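Local structure of bifunctional pinoresinol-lariciresinol reductase 1 (Thuja plicata, 1QYD) at residues F117-P121 / V155-M159; H174-P178 / L309-V313; G192-D196 / Y219-P223. The protein catalyses the NADPH-dependent, enantioselective two-step reduction of pinoresinol to lariciresinol and then to secoisolariciresinol in lignan biosynthesis. All coordinates share one frame; numbering follows the deposited sequence.

In the fold
Interactions 1 and 3 adjoin in the interior, centres about 10 Å apart: M159 O lies 2.6 Å from V195 N, which fits a backbone hydrogen bond, and D120 OD1 takes a weak one from Y219 OH. Interaction 1 is closer to the inferred cofactor site: F117 and I16 have nearest side-chain atoms about 4 Å apart, and D120 pairs with R142. Interaction 2 lies at the surface, its centre about 18 Å from that of interaction 3, with M175 about 10 Å, side chain to side chain, from H271, inferred to bind substrate. A long, weak ion pair from R311 to D196 connects the two. In sequence, interaction 3 falls between the segments of interaction 2.

Interaction 1: residues F117-P121 / V155-M159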
ATOM      1  N   PHE A 117      -9.061 -16.904  -0.269  1.00 21.84           N
ATOM      2  CA  PHE A 117     -10.362 -17.043   0.392  1.00 25.49           C
ATOM      3  C   PHE A 117     -11.449 -16.003   0.016  1.00 25.72           C
ATOM      4  O   PHE A 117     -12.291 -15.620   0.834  1.00 23.86           O
ATOM      5  CB  PHE A 117     -10.112 -17.067   1.934  1.00 25.32           C
ATOM      6  CG  PHE A 117      -9.109 -18.107   2.421  1.00 21.22           C
ATOM      7  CD1 PHE A 117      -7.791 -17.707   2.700  1.00 19.06           C
ATOM      8  CD2 PHE A 117      -9.483 -19.457   2.535  1.00 23.06           C
ATOM      9  CE1 PHE A 117      -6.846 -18.664   3.079  1.00 15.02           C
ATOM     10  CE2 PHE A 117      -8.530 -20.409   2.919  1.00 14.19           C
ATOM     11  CZ  PHE A 117      -7.219 -20.010   3.185  1.00 18.79           C
ATOM     12  N   GLY A 118     -11.468 -15.633  -1.280  1.00 22.91           N
ATOM     13  CA  GLY A 118     -12.351 -14.628  -1.849  1.00 24.88           C
ATOM     14  C   GLY A 118     -12.576 -14.777  -3.360  1.00 28.05           C
ATOM     15  O   GLY A 118     -12.633 -15.874  -3.907  1.00 23.70           O
ATOM     16  N   MET A 119     -12.683 -13.618  -4.017  1.00 29.46           N
ATOM     17  CA  MET A 119     -13.017 -13.444  -5.423  1.00 32.61           C
ATOM     18  C   MET A 119     -12.260 -14.066  -6.599  1.00 38.92           C
ATOM     19  O   MET A 119     -12.849 -14.224  -7.681  1.00 44.59           O
ATOM     20  CB  MET A 119     -13.070 -11.972  -5.754  1.00 31.52           C
ATOM     21  CG  MET A 119     -14.171 -11.199  -5.075  1.00 37.74           C
ATOM     22  SD  MET A 119     -14.444  -9.611  -5.905  1.00 41.71           S
ATOM     23  CE  MET A 119     -16.027 -10.009  -6.576  1.00 37.90           C
ATOM     24  N   ASP A 120     -10.969 -14.377  -6.417  1.00 35.84           N
ATOM     25  CA  ASP A 120     -10.010 -14.912  -7.391  1.00 31.09           C
ATOM     26  C   ASP A 120      -9.372 -13.842  -8.287  1.00 30.03           C
ATOM     27  O   ASP A 120      -9.866 -13.513  -9.371  1.00 32.64           O
ATOM     28  CB  ASP A 120     -10.632 -15.997  -8.302  1.00 26.30           C
ATOM     29  CG  ASP A 120      -9.656 -16.760  -9.202  1.00 27.83           C
ATOM     30  OD1 ASP A 120      -9.988 -17.846  -9.657  1.00 29.99           O
ATOM     31  OD2 ASP A 120      -8.560 -16.303  -9.479  1.00 26.33           O
ATOM     32  N   PRO A 121      -8.161 -13.392  -7.895  1.00 27.35           N
ATOM     33  CA  PRO A 121      -7.441 -12.295  -8.503  1.00 22.46           C
ATOM     34  C   PRO A 121      -7.155 -12.316  -9.987  1.00 22.23           C
ATOM     35  O   PRO A 121      -7.283 -11.276 -10.637  1.00 23.34           O
ATOM     36  CB  PRO A 121      -6.189 -12.211  -7.681  1.00 20.38           C
ATOM     37  CG  PRO A 121      -6.015 -13.593  -7.151  1.00 22.91           C
ATOM     38  CD  PRO A 121      -7.423 -13.859  -6.722  1.00 22.10           C
ATOM     39  N   VAL A 155      -7.461 -21.349  -2.983  1.00 10.48           N
ATOM     40  CA  VAL A 155      -8.781 -21.556  -2.433  1.00  6.53           C
ATOM     41  C   VAL A 155      -9.615 -20.304  -2.556  1.00  9.15           C
ATOM     42  O   VAL A 155      -9.621 -19.481  -1.647  1.00  8.34           O
ATOM     43  CB  VAL A 155      -8.699 -21.981  -0.955  1.00  8.47           C
ATOM     44  CG1 VAL A 155      -8.763 -23.490  -0.851  1.00  2.00           C
ATOM     45  CG2 VAL A 155      -7.378 -21.505  -0.340  1.00 21.27           C
ATOM     46  N   SER A 156     -10.259 -20.145  -3.736  1.00 13.35           N
ATOM     47  CA  SER A 156     -11.218 -19.074  -4.049  1.00 13.43           C
ATOM     48  C   SER A 156     -12.545 -19.602  -3.526  1.00  9.82           C
ATOM     49  O   SER A 156     -13.093 -20.589  -4.013  1.00  8.63           O
ATOM     50  CB  SER A 156     -11.300 -18.884  -5.521  1.00 16.08           C
ATOM     51  OG  SER A 156     -11.970 -17.664  -5.676  1.00 18.83           O
ATOM     52  N   SER A 157     -13.018 -18.968  -2.463  1.00  9.41           N
ATOM     53  CA  SER A 157     -14.093 -19.509  -1.659  1.00  8.69           C
ATOM     54  C   SER A 157     -15.345 -18.645  -1.512  1.00 10.56           C
ATOM     55  O   SER A 157     -16.336 -19.027  -0.907  1.00  4.92           O
ATOM     56  CB  SER A 157     -13.460 -19.818  -0.325  1.00  5.87           C
ATOM     57  OG  SER A 157     -13.037 -18.613   0.307  1.00  8.24           O
ATOM     58  N   ASN A 158     -15.254 -17.438  -2.061  1.00 16.29           N
ATOM     59  CA  ASN A 158     -16.315 -16.438  -2.197  1.00 19.04           C
ATOM     60  C   ASN A 158     -16.790 -15.654  -0.968  1.00 20.16           C
ATOM     61  O   ASN A 158     -15.957 -15.072  -0.263  1.00 26.48           O
ATOM     62  CB  ASN A 158     -17.516 -17.124  -2.917  1.00 17.96           C
ATOM     63  CG  ASN A 158     -17.144 -17.635  -4.318  1.00 23.68           C
ATOM     64  OD1 ASN A 158     -17.303 -18.823  -4.655  1.00 24.33           O
ATOM     65  ND2 ASN A 158     -16.609 -16.739  -5.155  1.00 11.66           N
ATOM     66  N   MET A 159     -18.092 -15.543  -0.691  1.00 17.99           N
ATOM     67  CA  MET A 159     -18.556 -14.698   0.386  1.00 15.18           C
ATOM     68  C   MET A 159     -18.753 -15.508   1.622  1.00 13.59           C
ATOM     69  O   MET A 159     -19.381 -16.568   1.563  1.00 11.91           O
ATOM     70  CB  MET A 159     -19.892 -14.015   0.054  1.00 15.77           C
ATOM     71  CG  MET A 159     -19.785 -12.929  -1.009  1.00 13.26           C
ATOM     72  SD  MET A 159     -21.347 -12.078  -1.303  1.00 21.01           S
ATOM     73  CE  MET A 159     -22.040 -13.308  -2.338  1.00  7.84           C
TER
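The backbone of F117 meets that of V155 through a hydrogen bond, F117 N to V155 O at 3.0 Å, bent to 138° at the hydrogen. V155 O also receives a CA-H...O contact from F117 CA at 3.3 Å, so one carbonyl engages two neighbouring donors. The F117 side chain can be followed outward from there. F117 CB passes S157 OG at 3.7 Å, and this hydroxyl lies at the edge of the ring, near its plane. With CG anti to the carbonyl carbon (chi1 -54°), the ring extends in the same direction as the V155 side chain beside it. CD2 comes only loosely up to the valine, whereas F117 CE2 is 3.6 Å and F117 CZ 3.8 Å from V155 CG2. V155 CG2 therefore sits over one face of the F117 ring towards its outer end, a CH-pi contact 4.1 Å from the centroid and 29° off the normal.

Further along, S156 OG donates to G118 O at 2.6 Å, approaching somewhat out of the carbonyl plane. Lying anti to the S156 backbone N, OG also comes against D120 CB. The carboxylate of D120 is engaged by R142, an inferred NADP(+)-binding residue, through a salt bridge, and more weakly by Y219.

The loop following strand 111-113 is thus pinned to the end of strand 154-156, which runs parallel to strand 217-219. Helix 197-207 packs on F117, V155 and S157, while helix 133-147 meets M119 and P121.

Interaction 2: residues H174-P178 / L309-V313; sequences HMMPP and LERYV
Y312 and M176 form a Met-aromatic contact that helps join the C-terminal tail, just after helix 305-309, to the loop before strand 181-182. The sulfur evidence is clear in direction: M176 SD is 4.5 Å from the centroid of the Y312 ring and 81° off its normal, so it approaches the edge. The M176 chain, bent at chi2 and chi3, brings SD beside the CD1-CE1 edge, where M176 SD lies 3.3 Å from Y312 CE1.

The apolar packing comes mainly from P177. P177 CD is 3.5 Å from Y312 CD1, with P177 CG reaching the same ring carbon at 3.9 Å; the proline crosses the tyrosine obliquely. P177 CG also approaches L309 CD2 loosely, at 4.4 Å. W236 of helix 229-241 and L168 pack against P177 as well, and I235 and L239 of that helix meet L309, which places the contact beside helix 229-241 at the protein surface.

Within the tail, the backbone bond from Y312 N to L309 O, 2.8 Å long, closes a turn after the helix, from which the Y312 side chain points at the 174-178 loop.

One side-chain hydrogen bond completes the joint. The hydroxyl at the end of the ring donates from Y312 OH to M175 O over 2.8 Å, with a C=O...donor angle of 145° and the hydroxyl oxygen tilted 33° out of the carbonyl plane.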
ATOM      1  N   HIS A 174     -23.331  -2.974   9.667  1.00 23.34           N
ATOM      2  CA  HIS A 174     -23.907  -3.700  10.784  1.00 18.66           C
ATOM      3  C   HIS A 174     -23.813  -5.170  10.413  1.00 12.96           C
ATOM      4  O   HIS A 174     -23.970  -5.494   9.251  1.00 14.10           O
ATOM      5  CB  HIS A 174     -25.393  -3.292  11.004  1.00 26.00           C
ATOM      6  CG  HIS A 174     -25.695  -1.804  11.248  1.00 34.38           C
ATOM      7  ND1 HIS A 174     -24.971  -0.711  10.948  1.00 38.66           N
ATOM      8  CD2 HIS A 174     -26.870  -1.351  11.812  1.00 34.71           C
ATOM      9  CE1 HIS A 174     -25.662   0.355  11.299  1.00 34.99           C
ATOM     10  NE2 HIS A 174     -26.804  -0.035  11.817  1.00 40.28           N
ATOM     11  N   MET A 175     -23.481  -6.081  11.323  1.00 18.81           N
ATOM     12  CA  MET A 175     -23.363  -7.491  10.993  1.00 15.95           C
ATOM     13  C   MET A 175     -24.529  -8.313  11.423  1.00 17.27           C
ATOM     14  O   MET A 175     -24.419  -9.464  11.846  1.00 16.99           O
ATOM     15  CB  MET A 175     -22.141  -8.111  11.616  1.00 20.34           C
ATOM     16  CG  MET A 175     -21.351  -8.636  10.452  1.00 18.39           C
ATOM     17  SD  MET A 175     -20.566  -7.205   9.691  1.00 24.05           S
ATOM     18  CE  MET A 175     -20.921  -7.430   7.986  1.00 21.82           C
ATOM     19  N   MET A 176     -25.650  -7.617  11.285  1.00 20.12           N
ATOM     20  CA  MET A 176     -26.957  -8.159  11.589  1.00 24.87           C
ATOM     21  C   MET A 176     -27.931  -7.859  10.466  1.00 26.36           C
ATOM     22  O   MET A 176     -27.771  -6.840   9.789  1.00 32.24           O
ATOM     23  CB  MET A 176     -27.456  -7.558  12.871  1.00 26.91           C
ATOM     24  CG  MET A 176     -26.815  -8.246  14.060  1.00 37.41           C
ATOM     25  SD  MET A 176     -27.294  -9.968  14.329  1.00 44.32           S
ATOM     26  CE  MET A 176     -27.768  -9.769  16.028  1.00 39.55           C
ATOM     27  N   PRO A 177     -28.921  -8.711  10.163  1.00 28.46           N
ATOM     28  CA  PRO A 177     -29.915  -8.447   9.135  1.00 32.51           C
ATOM     29  C   PRO A 177     -30.835  -7.366   9.680  1.00 36.88           C
ATOM     30  O   PRO A 177     -31.263  -7.462  10.833  1.00 38.40           O
ATOM     31  CB  PRO A 177     -30.573  -9.786   8.926  1.00 33.47           C
ATOM     32  CG  PRO A 177     -29.777 -10.810   9.711  1.00 29.81           C
ATOM     33  CD  PRO A 177     -29.247  -9.959  10.848  1.00 28.48           C
ATOM     34  N   PRO A 178     -31.093  -6.281   8.951  1.00 42.62           N
ATOM     35  CA  PRO A 178     -31.857  -5.152   9.464  1.00 47.27           C
ATOM     36  C   PRO A 178     -33.367  -5.206   9.312  1.00 49.33           C
ATOM     37  O   PRO A 178     -33.874  -5.673   8.296  1.00 50.40           O
ATOM     38  CB  PRO A 178     -31.233  -3.964   8.758  1.00 49.75           C
ATOM     39  CG  PRO A 178     -30.924  -4.523   7.399  1.00 44.34           C
ATOM     40  CD  PRO A 178     -30.350  -5.884   7.760  1.00 46.37           C
ATOM     41  N   LEU A 309     -28.834 -18.602   8.326  1.00 12.85           N
ATOM     42  CA  LEU A 309     -29.699 -17.537   8.820  1.00 14.98           C
ATOM     43  C   LEU A 309     -30.647 -17.989   9.947  1.00 14.28           C
ATOM     44  O   LEU A 309     -31.002 -17.187  10.808  1.00 12.80           O
ATOM     45  CB  LEU A 309     -30.445 -16.928   7.599  1.00  9.29           C
ATOM     46  CG  LEU A 309     -29.574 -15.966   6.746  1.00  9.64           C
ATOM     47  CD1 LEU A 309     -30.188 -15.759   5.392  1.00 14.66           C
ATOM     48  CD2 LEU A 309     -29.502 -14.586   7.383  1.00  8.07           C
ATOM     49  N   GLU A 310     -30.931 -19.298  10.051  1.00 17.49           N
ATOM     50  CA  GLU A 310     -31.758 -19.942  11.078  1.00 21.57           C
ATOM     51  C   GLU A 310     -31.110 -19.864  12.464  1.00 20.36           C
ATOM     52  O   GLU A 310     -31.385 -20.669  13.358  1.00 26.21           O
ATOM     53  CB  GLU A 310     -31.991 -21.416  10.633  1.00 27.50           C
ATOM     54  CG  GLU A 310     -32.973 -22.402  11.293  1.00 37.76           C
ATOM     55  CD  GLU A 310     -33.199 -23.725  10.517  1.00 44.89           C
ATOM     56  OE1 GLU A 310     -34.196 -23.818   9.795  1.00 45.10           O
ATOM     57  OE2 GLU A 310     -32.404 -24.671  10.625  1.00 40.46           O
ATOM     58  N   ARG A 311     -30.232 -18.884  12.654  1.00 15.16           N
ATOM     59  CA  ARG A 311     -29.596 -18.621  13.928  1.00 19.32           C
ATOM     60  C   ARG A 311     -29.314 -17.142  14.051  1.00 14.19           C
ATOM     61  O   ARG A 311     -28.908 -16.676  15.105  1.00 15.40           O
ATOM     62  CB  ARG A 311     -28.241 -19.334  14.107  1.00 23.40           C
ATOM     63  CG  ARG A 311     -27.113 -18.939  13.151  1.00 23.30           C
ATOM     64  CD  ARG A 311     -25.744 -19.483  13.615  1.00 32.66           C
ATOM     65  NE  ARG A 311     -24.792 -19.702  12.518  1.00 27.70           N
ATOM     66  CZ  ARG A 311     -24.591 -20.939  12.057  1.00 27.14           C
ATOM     67  NH1 ARG A 311     -25.228 -21.996  12.561  1.00 26.43           N
ATOM     68  NH2 ARG A 311     -23.738 -21.136  11.067  1.00 33.12           N
ATOM     69  N   TYR A 312     -29.433 -16.385  12.973  1.00 13.38           N
ATOM     70  CA  TYR A 312     -29.265 -14.958  13.074  1.00 12.93           C
ATOM     71  C   TYR A 312     -30.543 -14.362  13.649  1.00 17.60           C
ATOM     72  O   TYR A 312     -30.580 -13.194  14.056  1.00 23.01           O
ATOM     73  CB  TYR A 312     -28.977 -14.414  11.705  1.00 11.01           C
ATOM     74  CG  TYR A 312     -27.586 -13.830  11.600  1.00  2.00           C
ATOM     75  CD1 TYR A 312     -27.330 -12.587  12.155  1.00  3.91           C
ATOM     76  CD2 TYR A 312     -26.589 -14.518  10.913  1.00  7.73           C
ATOM     77  CE1 TYR A 312     -26.069 -12.010  12.013  1.00 13.33           C
ATOM     78  CE2 TYR A 312     -25.316 -13.956  10.772  1.00  8.36           C
ATOM     79  CZ  TYR A 312     -25.059 -12.695  11.320  1.00 17.61           C
ATOM     80  OH  TYR A 312     -23.807 -12.100  11.152  1.00 21.56           O
ATOM     81  N   VAL A 313     -31.612 -15.180  13.648  1.00 15.76           N
ATOM     82  CA  VAL A 313     -32.856 -14.821  14.286  1.00 11.44           C
ATOM     83  C   VAL A 313     -33.011 -15.754  15.496  1.00 16.44           C
ATOM     84  O   VAL A 313     -32.845 -15.248  16.601  1.00 22.42           O
ATOM     85  CB  VAL A 313     -34.051 -14.905  13.228  1.00 11.65           C
ATOM     86  CG1 VAL A 313     -33.567 -14.093  12.001  1.00 11.33           C
ATOM     87  CG2 VAL A 313     -34.445 -16.278  12.739  1.00  6.61           C
ATOM     88  OXT VAL A 313     -33.190 -16.967  15.387  1.00 16.67           O
TER

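Interaction 3: residues G192-D196 / Y219-P223; sequences GIWVD and YIRPP
I193 sends its two branches to different partners on the loop following strand 217-219. On the aliphatic part of the arginine, I193 CD1 rests 3.4 Å from R221 CG, while I193 CG2 meets P222 CD at 3.5 Å and I220 O at 3.7 Å. The split follows from CG2 standing anti to the backbone N, with CG1 beside that nitrogen (chi1 -64°). Two residues on, V195 CG2 reaches P222 CG at 4.0 Å and I220 CG2 at 4.3 Å. The proline thus touches both side chains that strand 191-195 directs at this loop, and no hydrogen bond crosses between the segments.

An alanine in place of I193 would lose both branches and is likely to leave the R221 methylenes and P222 CD without their packing partner.

Outside this shell, R221 is extended from CG to NE, and its guanidinium donates to the carbonyls of F284 and L281, with cation-pi contacts to Y282 and F284. E292 accepts from R221 N. Helix 197-207 contributes V200 against V195 and Y203 against I220.

The arrangement is buried apolar packing: strand 191-195, paired with 159-160 and 226-228, against the loop leaving parallel strand 217-219 in this NmrA-type, Rossmann-related fold.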
ATOM      1  N   GLY A 192     -24.734 -14.732  -6.570  1.00 19.28           N
ATOM      2  CA  GLY A 192     -23.606 -14.709  -5.650  1.00 16.94           C
ATOM      3  C   GLY A 192     -23.478 -16.064  -4.943  1.00 15.54           C
ATOM      4  O   GLY A 192     -24.340 -16.948  -5.071  1.00 12.55           O
ATOM      5  N   ILE A 193     -22.379 -16.274  -4.212  1.00  5.04           N
ATOM      6  CA  ILE A 193     -22.181 -17.547  -3.547  1.00  2.00           C
ATOM      7  C   ILE A 193     -21.880 -17.171  -2.122  1.00  2.00           C
ATOM      8  O   ILE A 193     -21.199 -16.195  -1.854  1.00  8.98           O
ATOM      9  CB  ILE A 193     -21.020 -18.317  -4.280  1.00  2.68           C
ATOM     10  CG1 ILE A 193     -21.472 -18.605  -5.697  1.00  2.00           C
ATOM     11  CG2 ILE A 193     -20.690 -19.649  -3.617  1.00  2.00           C
ATOM     12  CD1 ILE A 193     -20.414 -19.241  -6.537  1.00  2.89           C
ATOM     13  N   TRP A 194     -22.404 -17.905  -1.168  1.00  2.00           N
ATOM     14  CA  TRP A 194     -22.334 -17.490   0.207  1.00  2.00           C
ATOM     15  C   TRP A 194     -21.888 -18.730   0.984  1.00  7.30           C
ATOM     16  O   TRP A 194     -22.542 -19.770   0.796  1.00  9.75           O
ATOM     17  CB  TRP A 194     -23.744 -17.009   0.592  1.00 11.33           C
ATOM     18  CG  TRP A 194     -24.453 -15.970  -0.299  1.00  8.71           C
ATOM     19  CD1 TRP A 194     -24.984 -16.318  -1.520  1.00 11.26           C
ATOM     20  CD2 TRP A 194     -24.647 -14.643  -0.032  1.00  8.28           C
ATOM     21  NE1 TRP A 194     -25.493 -15.241  -2.048  1.00  7.47           N
ATOM     22  CE2 TRP A 194     -25.316 -14.232  -1.193  1.00  7.24           C
ATOM     23  CE3 TRP A 194     -24.389 -13.718   0.975  1.00 11.44           C
ATOM     24  CZ2 TRP A 194     -25.726 -12.916  -1.368  1.00  4.89           C
ATOM     25  CZ3 TRP A 194     -24.807 -12.386   0.803  1.00  8.33           C
ATOM     26  CH2 TRP A 194     -25.465 -11.986  -0.356  1.00  6.86           C
ATOM     27  N   VAL A 195     -20.792 -18.715   1.805  1.00  5.21           N
ATOM     28  CA  VAL A 195     -20.293 -19.912   2.503  1.00  3.50           C
ATOM     29  C   VAL A 195     -19.955 -19.753   3.990  1.00  5.73           C
ATOM     30  O   VAL A 195     -19.322 -18.809   4.451  1.00  2.00           O
ATOM     31  CB  VAL A 195     -19.020 -20.485   1.776  1.00  7.60           C
ATOM     32  CG1 VAL A 195     -18.650 -21.850   2.341  1.00  7.98           C
ATOM     33  CG2 VAL A 195     -19.305 -20.773   0.306  1.00  9.55           C
ATOM     34  N   ASP A 196     -20.406 -20.716   4.793  1.00 12.96           N
ATOM     35  CA  ASP A 196     -20.158 -20.696   6.226  1.00 19.17           C
ATOM     36  C   ASP A 196     -18.665 -20.803   6.392  1.00 23.22           C
ATOM     37  O   ASP A 196     -17.991 -21.563   5.685  1.00 31.63           O
ATOM     38  CB  ASP A 196     -20.860 -21.878   6.898  1.00 19.08           C
ATOM     39  CG  ASP A 196     -20.627 -22.085   8.398  1.00 23.60           C
ATOM     40  OD1 ASP A 196     -20.374 -21.119   9.130  1.00 26.24           O
ATOM     41  OD2 ASP A 196     -20.716 -23.237   8.846  1.00 19.66           O
ATOM     42  N   TYR A 219     -12.470 -23.670  -6.301  1.00 14.29           N
ATOM     43  CA  TYR A 219     -13.654 -22.841  -6.096  1.00  9.72           C
ATOM     44  C   TYR A 219     -14.622 -23.551  -5.151  1.00  9.42           C
ATOM     45  O   TYR A 219     -14.792 -24.767  -5.207  1.00 12.36           O
ATOM     46  CB  TYR A 219     -14.363 -22.584  -7.425  1.00  2.00           C
ATOM     47  CG  TYR A 219     -13.586 -21.781  -8.467  1.00  5.42           C
ATOM     48  CD1 TYR A 219     -13.328 -20.430  -8.258  1.00  7.27           C
ATOM     49  CD2 TYR A 219     -13.132 -22.381  -9.644  1.00  7.37           C
ATOM     50  CE1 TYR A 219     -12.626 -19.693  -9.220  1.00  9.95           C
ATOM     51  CE2 TYR A 219     -12.432 -21.651 -10.603  1.00  2.00           C
ATOM     52  CZ  TYR A 219     -12.183 -20.310 -10.388  1.00  3.82           C
ATOM     53  OH  TYR A 219     -11.501 -19.571 -11.336  1.00  9.90           O
ATOM     54  N   ILE A 220     -15.223 -22.863  -4.185  1.00 11.77           N
ATOM     55  CA  ILE A 220     -16.270 -23.485  -3.390  1.00  4.76           C
ATOM     56  C   ILE A 220     -17.470 -22.753  -3.986  1.00  9.23           C
ATOM     57  O   ILE A 220     -17.558 -21.509  -4.006  1.00  3.15           O
ATOM     58  CB  ILE A 220     -16.113 -23.178  -1.901  1.00  2.00           C
ATOM     59  CG1 ILE A 220     -14.702 -23.415  -1.368  1.00  2.00           C
ATOM     60  CG2 ILE A 220     -17.072 -24.120  -1.199  1.00  7.96           C
ATOM     61  CD1 ILE A 220     -14.509 -23.410   0.159  1.00  2.00           C
ATOM     62  N   ARG A 221     -18.323 -23.591  -4.609  1.00  7.90           N
ATOM     63  CA  ARG A 221     -19.512 -23.121  -5.321  1.00  6.16           C
ATOM     64  C   ARG A 221     -20.712 -23.929  -4.910  1.00  3.83           C
ATOM     65  O   ARG A 221     -21.282 -24.579  -5.790  1.00  4.95           O
ATOM     66  CB  ARG A 221     -19.328 -23.250  -6.855  1.00  4.21           C
ATOM     67  CG  ARG A 221     -18.752 -22.014  -7.481  1.00  2.00           C
ATOM     68  CD  ARG A 221     -18.661 -22.099  -8.980  1.00  2.00           C
ATOM     69  NE  ARG A 221     -18.214 -20.794  -9.456  1.00  4.01           N
ATOM     70  CZ  ARG A 221     -17.951 -20.521 -10.742  1.00  5.14           C
ATOM     71  NH1 ARG A 221     -18.062 -21.414 -11.733  1.00  2.00           N
ATOM     72  NH2 ARG A 221     -17.601 -19.284 -11.040  1.00  7.53           N
ATOM     73  N   PRO A 222     -21.145 -23.994  -3.629  1.00  6.75           N
ATOM     74  CA  PRO A 222     -21.990 -25.069  -3.124  1.00  4.38           C
ATOM     75  C   PRO A 222     -23.304 -24.825  -3.799  1.00 12.88           C
ATOM     76  O   PRO A 222     -23.784 -23.693  -3.798  1.00 14.12           O
ATOM     77  CB  PRO A 222     -22.089 -24.904  -1.670  1.00  2.00           C
ATOM     78  CG  PRO A 222     -21.001 -23.924  -1.375  1.00  2.00           C
ATOM     79  CD  PRO A 222     -20.959 -23.005  -2.587  1.00  2.00           C
ATOM     80  N   PRO A 223     -23.827 -25.844  -4.490  1.00 16.83           N
ATOM     81  CA  PRO A 223     -24.932 -25.693  -5.444  1.00 19.06           C
ATOM     82  C   PRO A 223     -26.099 -24.847  -4.902  1.00 21.48           C
ATOM     83  O   PRO A 223     -26.483 -23.819  -5.476  1.00 18.10           O
ATOM     84  CB  PRO A 223     -25.281 -27.128  -5.747  1.00 20.70           C
ATOM     85  CG  PRO A 223     -24.001 -27.918  -5.492  1.00 21.77           C
ATOM     86  CD  PRO A 223     -23.461 -27.248  -4.268  1.00 13.62           C
TER